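Local coordinates for variable region-containing chitin-binding protein 3 (Branchiostoma floridae, PDB 1XT5) that probably binds chitin, and perhaps hydrolyses it, as a full-length protein whose V-type immunoglobulin domain of an amphioxus immune-type receptor is this piece, at residues Val99-Val111 against Leu122-Thr135. Sequence-based numbering, arbitrary orientation.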
loop_
_atom_site.group_PDB
_atom_site.type_symbol
_atom_site.label_atom_id
_atom_site.label_comp_id
_atom_site.label_asym_id
_atom_site.label_seq_id
_atom_site.Cartn_x
_atom_site.Cartn_y
_atom_site.Cartn_z
ATOM N N VAL A 99 -11.934 9.521 7.508
ATOM C CA VAL A 99 -11.561 8.408 8.352
ATOM C C VAL A 99 -12.644 8.067 9.355
ATOM O O VAL A 99 -13.168 8.914 10.074
ATOM C CB VAL A 99 -10.200 8.702 9.033
ATOM C CG1 VAL A 99 -9.917 7.721 10.112
ATOM C CG2 VAL A 99 -9.087 8.725 8.001
ATOM N N HIS A 100 -13.003 6.787 9.396
ATOM C CA HIS A 100 -14.050 6.310 10.312
ATOM C C HIS A 100 -13.449 5.831 11.621
ATOM O O HIS A 100 -12.297 5.458 11.676
ATOM C CB HIS A 100 -14.789 5.130 9.686
ATOM C CG HIS A 100 -15.653 5.467 8.517
ATOM N ND1 HIS A 100 -15.260 6.300 7.484
ATOM C CD2 HIS A 100 -16.917 5.086 8.227
ATOM C CE1 HIS A 100 -16.289 6.382 6.624
ATOM N NE2 HIS A 100 -17.327 5.635 7.044
ATOM N N PRO A 101 -14.232 5.844 12.662
ATOM C CA PRO A 101 -13.708 5.304 13.960
ATOM C C PRO A 101 -13.019 3.947 13.825
ATOM O O PRO A 101 -11.880 3.684 14.312
ATOM C CB PRO A 101 -14.940 5.271 14.835
ATOM C CG PRO A 101 -15.838 6.339 14.319
ATOM C CD PRO A 101 -15.603 6.331 12.805
ATOM N N GLN A 102 -13.635 3.040 13.066
ATOM C CA GLN A 102 -13.071 1.693 12.960
ATOM C C GLN A 102 -12.009 1.591 11.890
ATOM O O GLN A 102 -11.539 0.450 11.696
ATOM C CB GLN A 102 -14.192 0.722 12.649
ATOM C CG GLN A 102 -15.181 0.678 13.801
ATOM C CD GLN A 102 -14.644 0.776 15.209
ATOM O OE1 GLN A 102 -14.794 1.722 16.008
ATOM N NE2 GLN A 102 -13.952 -0.284 15.584
ATOM N N ASP A 103 -11.610 2.668 11.285
ATOM C CA ASP A 103 -10.452 2.627 10.425
ATOM C C ASP A 103 -9.156 2.503 11.214
ATOM O O ASP A 103 -8.115 2.203 10.627
ATOM C CB ASP A 103 -10.359 3.852 9.513
ATOM C CG ASP A 103 -11.328 3.919 8.367
ATOM O OD1 ASP A 103 -11.943 2.903 8.015
ATOM O OD2 ASP A 103 -11.495 5.038 7.853
ATOM N N GLY A 104 -9.141 2.723 12.550
ATOM C CA GLY A 104 -7.924 2.448 13.287
ATOM C C GLY A 104 -7.517 1.016 13.150
ATOM O O GLY A 104 -8.337 0.094 13.040
ATOM N N GLY A 105 -6.206 0.777 13.165
ATOM C CA GLY A 105 -5.707 -0.557 12.999
ATOM C C GLY A 105 -4.355 -0.568 12.342
ATOM O O GLY A 105 -3.577 0.391 12.474
ATOM N N ARG A 106 -4.092 -1.654 11.630
ATOM C CA ARG A 106 -2.783 -1.916 11.072
ATOM C C ARG A 106 -2.873 -2.075 9.560
ATOM O O ARG A 106 -3.619 -2.942 9.075
ATOM C CB ARG A 106 -2.173 -3.152 11.702
ATOM C CG ARG A 106 -0.720 -3.404 11.287
ATOM C CD ARG A 106 -0.044 -4.451 12.132
ATOM N NE ARG A 106 -0.007 -4.095 13.548
ATOM C CZ ARG A 106 0.902 -3.387 14.153
ATOM N NH1 ARG A 106 1.903 -2.842 13.475
ATOM N NH2 ARG A 106 0.841 -3.169 15.452
ATOM N N TYR A 107 -2.145 -1.268 8.819
ATOM C CA TYR A 107 -2.188 -1.214 7.384
ATOM C C TYR A 107 -0.850 -1.664 6.826
ATOM O O TYR A 107 0.187 -1.060 7.084
ATOM C CB TYR A 107 -2.506 0.218 6.919
ATOM C CG TYR A 107 -3.904 0.646 7.223
ATOM C CD1 TYR A 107 -4.299 1.055 8.473
ATOM C CD2 TYR A 107 -4.897 0.624 6.236
ATOM C CE1 TYR A 107 -5.593 1.418 8.759
ATOM C CE2 TYR A 107 -6.197 0.994 6.470
ATOM C CZ TYR A 107 -6.544 1.416 7.767
ATOM O OH TYR A 107 -7.834 1.779 8.001
ATOM N N TRP A 108 -0.872 -2.726 6.038
ATOM C CA TRP A 108 0.320 -3.282 5.425
ATOM C C TRP A 108 0.473 -2.730 4.020
ATOM O O TRP A 108 -0.426 -2.864 3.197
ATOM C CB TRP A 108 0.193 -4.817 5.347
ATOM C CG TRP A 108 0.208 -5.425 6.706
ATOM C CD1 TRP A 108 -0.877 -5.613 7.537
ATOM C CD2 TRP A 108 1.354 -5.884 7.417
ATOM N NE1 TRP A 108 -0.469 -6.157 8.718
ATOM C CE2 TRP A 108 0.878 -6.339 8.685
ATOM C CE3 TRP A 108 2.686 -5.953 7.163
ATOM C CZ2 TRP A 108 1.743 -6.855 9.633
ATOM C CZ3 TRP A 108 3.545 -6.463 8.097
ATOM C CH2 TRP A 108 3.069 -6.918 9.340
ATOM N N CYS A 109 1.662 -2.151 3.766
ATOM C CA CYS A 109 2.093 -1.785 2.423
ATOM C C CYS A 109 2.903 -2.977 1.901
ATOM O O CYS A 109 3.980 -3.249 2.403
ATOM C CB CYS A 109 2.943 -0.536 2.488
ATOM S SG CYS A 109 3.449 -0.041 0.816
ATOM N N GLN A 110 2.340 -3.674 0.941
ATOM C CA GLN A 110 2.941 -4.848 0.335
ATOM C C GLN A 110 3.261 -4.506 -1.116
ATOM O O GLN A 110 2.403 -4.022 -1.853
ATOM C CB GLN A 110 1.991 -6.031 0.411
ATOM C CG GLN A 110 2.556 -7.281 -0.246
ATOM C CD GLN A 110 1.580 -8.401 -0.099
ATOM O OE1 GLN A 110 1.484 -9.024 0.942
ATOM N NE2 GLN A 110 0.767 -8.604 -1.103
ATOM N N VAL A 111 4.482 -4.804 -1.544
ATOM C CA VAL A 111 4.886 -4.601 -2.921
ATOM C C VAL A 111 5.498 -5.929 -3.393
ATOM O O VAL A 111 6.345 -6.517 -2.698
ATOM C CB VAL A 111 5.848 -3.426 -3.093
ATOM C CG1 VAL A 111 6.109 -3.158 -4.582
ATOM C CG2 VAL A 111 5.337 -2.167 -2.424
ATOM N N LEU A 122 8.733 -10.373 -2.806
ATOM C CA LEU A 122 7.707 -9.676 -2.076
ATOM C C LEU A 122 8.310 -9.051 -0.823
ATOM O O LEU A 122 9.185 -9.666 -0.216
ATOM C CB LEU A 122 6.533 -10.626 -1.636
ATOM C CG LEU A 122 5.349 -10.016 -0.891
ATOM C CD1 LEU A 122 4.114 -10.808 -1.195
ATOM C CD2 LEU A 122 5.517 -9.984 0.639
ATOM N N ASP A 123 7.818 -7.875 -0.420
ATOM C CA ASP A 123 8.082 -7.401 0.933
ATOM C C ASP A 123 6.853 -6.664 1.414
ATOM O O ASP A 123 6.008 -6.251 0.603
ATOM C CB ASP A 123 9.355 -6.545 1.010
ATOM C CG ASP A 123 9.878 -6.324 2.409
ATOM O OD1 ASP A 123 9.511 -7.115 3.330
ATOM O OD2 ASP A 123 10.660 -5.383 2.607
ATOM N N ALA A 124 6.750 -6.461 2.709
ATOM C CA ALA A 124 5.633 -5.724 3.296
ATOM C C ALA A 124 6.058 -5.186 4.644
ATOM O O ALA A 124 6.779 -5.857 5.382
ATOM C CB ALA A 124 4.407 -6.640 3.477
ATOM N N LYS A 125 5.559 -3.996 4.980
ATOM C CA LYS A 125 5.719 -3.402 6.293
ATOM C C LYS A 125 4.398 -2.771 6.685
ATOM O O LYS A 125 3.610 -2.377 5.813
ATOM C CB LYS A 125 6.824 -2.356 6.347
ATOM C CG LYS A 125 8.207 -2.944 6.225
ATOM C CD LYS A 125 9.304 -1.921 6.262
ATOM C CE LYS A 125 10.691 -2.498 6.528
ATOM N NZ LYS A 125 11.050 -3.545 5.566
ATOM N N SER A 126 4.173 -2.630 7.996
ATOM C CA SER A 126 2.903 -2.092 8.471
ATOM C C SER A 126 3.060 -0.711 9.080
ATOM O O SER A 126 4.069 -0.350 9.680
ATOM C CB SER A 126 2.218 -3.029 9.464
ATOM O OG SER A 126 2.773 -2.954 10.767
ATOM N N VAL A 127 1.964 0.048 8.947
ATOM C CA VAL A 127 1.805 1.367 9.536
ATOM C C VAL A 127 0.498 1.324 10.356
ATOM O O VAL A 127 -0.543 0.991 9.811
ATOM C CB VAL A 127 1.707 2.458 8.461
ATOM C CG1 VAL A 127 1.667 3.823 9.108
ATOM C CG2 VAL A 127 2.887 2.378 7.494
ATOM N N VAL A 128 0.610 1.621 11.632
ATOM C CA VAL A 128 -0.583 1.722 12.458
ATOM C C VAL A 128 -1.267 3.031 12.262
ATOM O O VAL A 128 -0.598 4.090 12.212
ATOM C CB VAL A 128 -0.158 1.532 13.961
ATOM C CG1 VAL A 128 -1.279 1.931 14.901
ATOM C CG2 VAL A 128 0.227 0.106 14.209
ATOM N N LEU A 129 -2.569 2.998 12.168
ATOM C CA LEU A 129 -3.407 4.188 12.148
ATOM C C LEU A 129 -4.150 4.277 13.512
ATOM O O LEU A 129 -4.907 3.385 13.834
ATOM C CB LEU A 129 -4.422 4.124 11.041
ATOM C CG LEU A 129 -5.397 5.327 10.978
ATOM C CD1 LEU A 129 -4.644 6.633 10.859
ATOM C CD2 LEU A 129 -6.391 5.072 9.850
ATOM N N LYS A 130 -3.861 5.344 14.217
ATOM C CA LYS A 130 -4.574 5.716 15.434
ATOM C C LYS A 130 -5.613 6.743 15.094
ATOM O O LYS A 130 -5.331 7.755 14.412
ATOM C CB LYS A 130 -3.630 6.277 16.497
ATOM C CG LYS A 130 -2.638 5.321 17.057
ATOM C CD LYS A 130 -1.650 6.057 17.971
ATOM C CE LYS A 130 -0.833 5.208 18.842
ATOM N NZ LYS A 130 0.175 5.944 19.665
ATOM N N VAL A 131 -6.855 6.495 15.495
ATOM C CA VAL A 131 -7.951 7.427 15.300
ATOM C C VAL A 131 -8.197 8.099 16.635
ATOM O O VAL A 131 -8.612 7.452 17.574
ATOM C CB VAL A 131 -9.195 6.758 14.704
ATOM C CG1 VAL A 131 -10.312 7.769 14.508
ATOM C CG2 VAL A 131 -8.852 6.029 13.413
ATOM N N THR A 132 -7.928 9.400 16.720
ATOM C CA THR A 132 -8.033 10.134 17.971
ATOM C C THR A 132 -9.399 9.990 18.572
ATOM O O THR A 132 -10.388 10.207 17.873
ATOM C CB THR A 132 -7.736 11.623 17.719
ATOM O OG1 THR A 132 -6.474 11.680 16.995
ATOM C CG2 THR A 132 -7.645 12.454 18.979
ATOM N N GLY A 133 -9.444 9.642 19.851
ATOM C CA GLY A 133 -10.689 9.490 20.532
ATOM C C GLY A 133 -11.390 8.199 20.295
ATOM O O GLY A 133 -12.498 8.017 20.827
ATOM N N HIS A 134 -10.774 7.295 19.535
ATOM C CA HIS A 134 -11.375 5.980 19.251
ATOM C C HIS A 134 -10.380 4.873 19.518
ATOM O O HIS A 134 -10.724 3.907 20.170
ATOM C CB HIS A 134 -11.934 5.946 17.816
ATOM C CG HIS A 134 -13.082 6.848 17.691
ATOM N ND1 HIS A 134 -13.158 8.083 17.186
ATOM C CD2 HIS A 134 -14.292 6.524 18.269
ATOM C CE1 HIS A 134 -14.411 8.550 17.412
ATOM N NE2 HIS A 134 -15.110 7.595 18.070
ATOM N N THR A 135 -9.159 4.967 19.004
ATOM C CA THR A 135 -8.153 3.959 19.254
ATOM C C THR A 135 -7.735 4.036 20.718
ATOM O O THR A 135 -7.543 3.015 21.396
ATOM C CB THR A 135 -6.944 4.169 18.301
ATOM O OG1 THR A 135 -7.417 4.129 16.932
ATOM C CG2 THR A 135 -5.878 3.149 18.613
ATOM O OXT THR A 135 -7.608 5.153 21.286
HETATM O O HOH W 1 -10.031 2.871 15.797
#
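Ser126 OG takes a hydrogen bond from Arg106 NH1 at 2.8 Å, and the hydroxyl lies in the guanidinium plane. The arginine chain leaves with CG anti to the backbone N (chi1 -173°) and bends at chi3 (-60°). This bend folds it back over the neighbouring strand. Val128 CG2 sits over one face of the guanidinium, toward its rim, 3.5 Å from Arg106 NH1. Ser126 also uses its CB, which sits over the centre of the Trp108 six-membered ring, 3.5 Å from the centroid, in a CH-pi contact. One small serine thus meets both a charged chain and an indole. Further along the same face, Gln110 lies across Leu122, with CD 3.7 Å from Leu122 CD1.

The backbones pair as an antiparallel hairpin. Gly105, Tyr107, Cys109 and Val111 form hydrogen-bonded pairs with Leu129, Val127, Lys125 and Asp123, respectively. Tyr107 points to the opposite face of the sheet, where its CE1 comes 3.7 Å from Leu129 CB. Its OH donates to a lone pair of Asp103 O at 2.7 Å, tying the ring to the turn before its own strand. This is the tyrosine corner familiar from immunoglobulin domains. The Asp103 carboxylate also takes a bond from His100 N through OD2, and the same oxygen makes a salt bridge to Arg83, outside the turn. Near the C-terminus, Pro101 CB lies over a face of the His134 ring, 3.8 Å from its centroid.

The two strands are F and G of the V-set domain. Cys109 forms the disulfide to Cys26 on strand 22-31, joining the two sheets of the sandwich. Tyr107, Val111 and Leu129 also pack against strand 22-31. Strand 38-44 flanks strand 105-112, and strand 13-17 runs parallel to strand 122-132 on its other side.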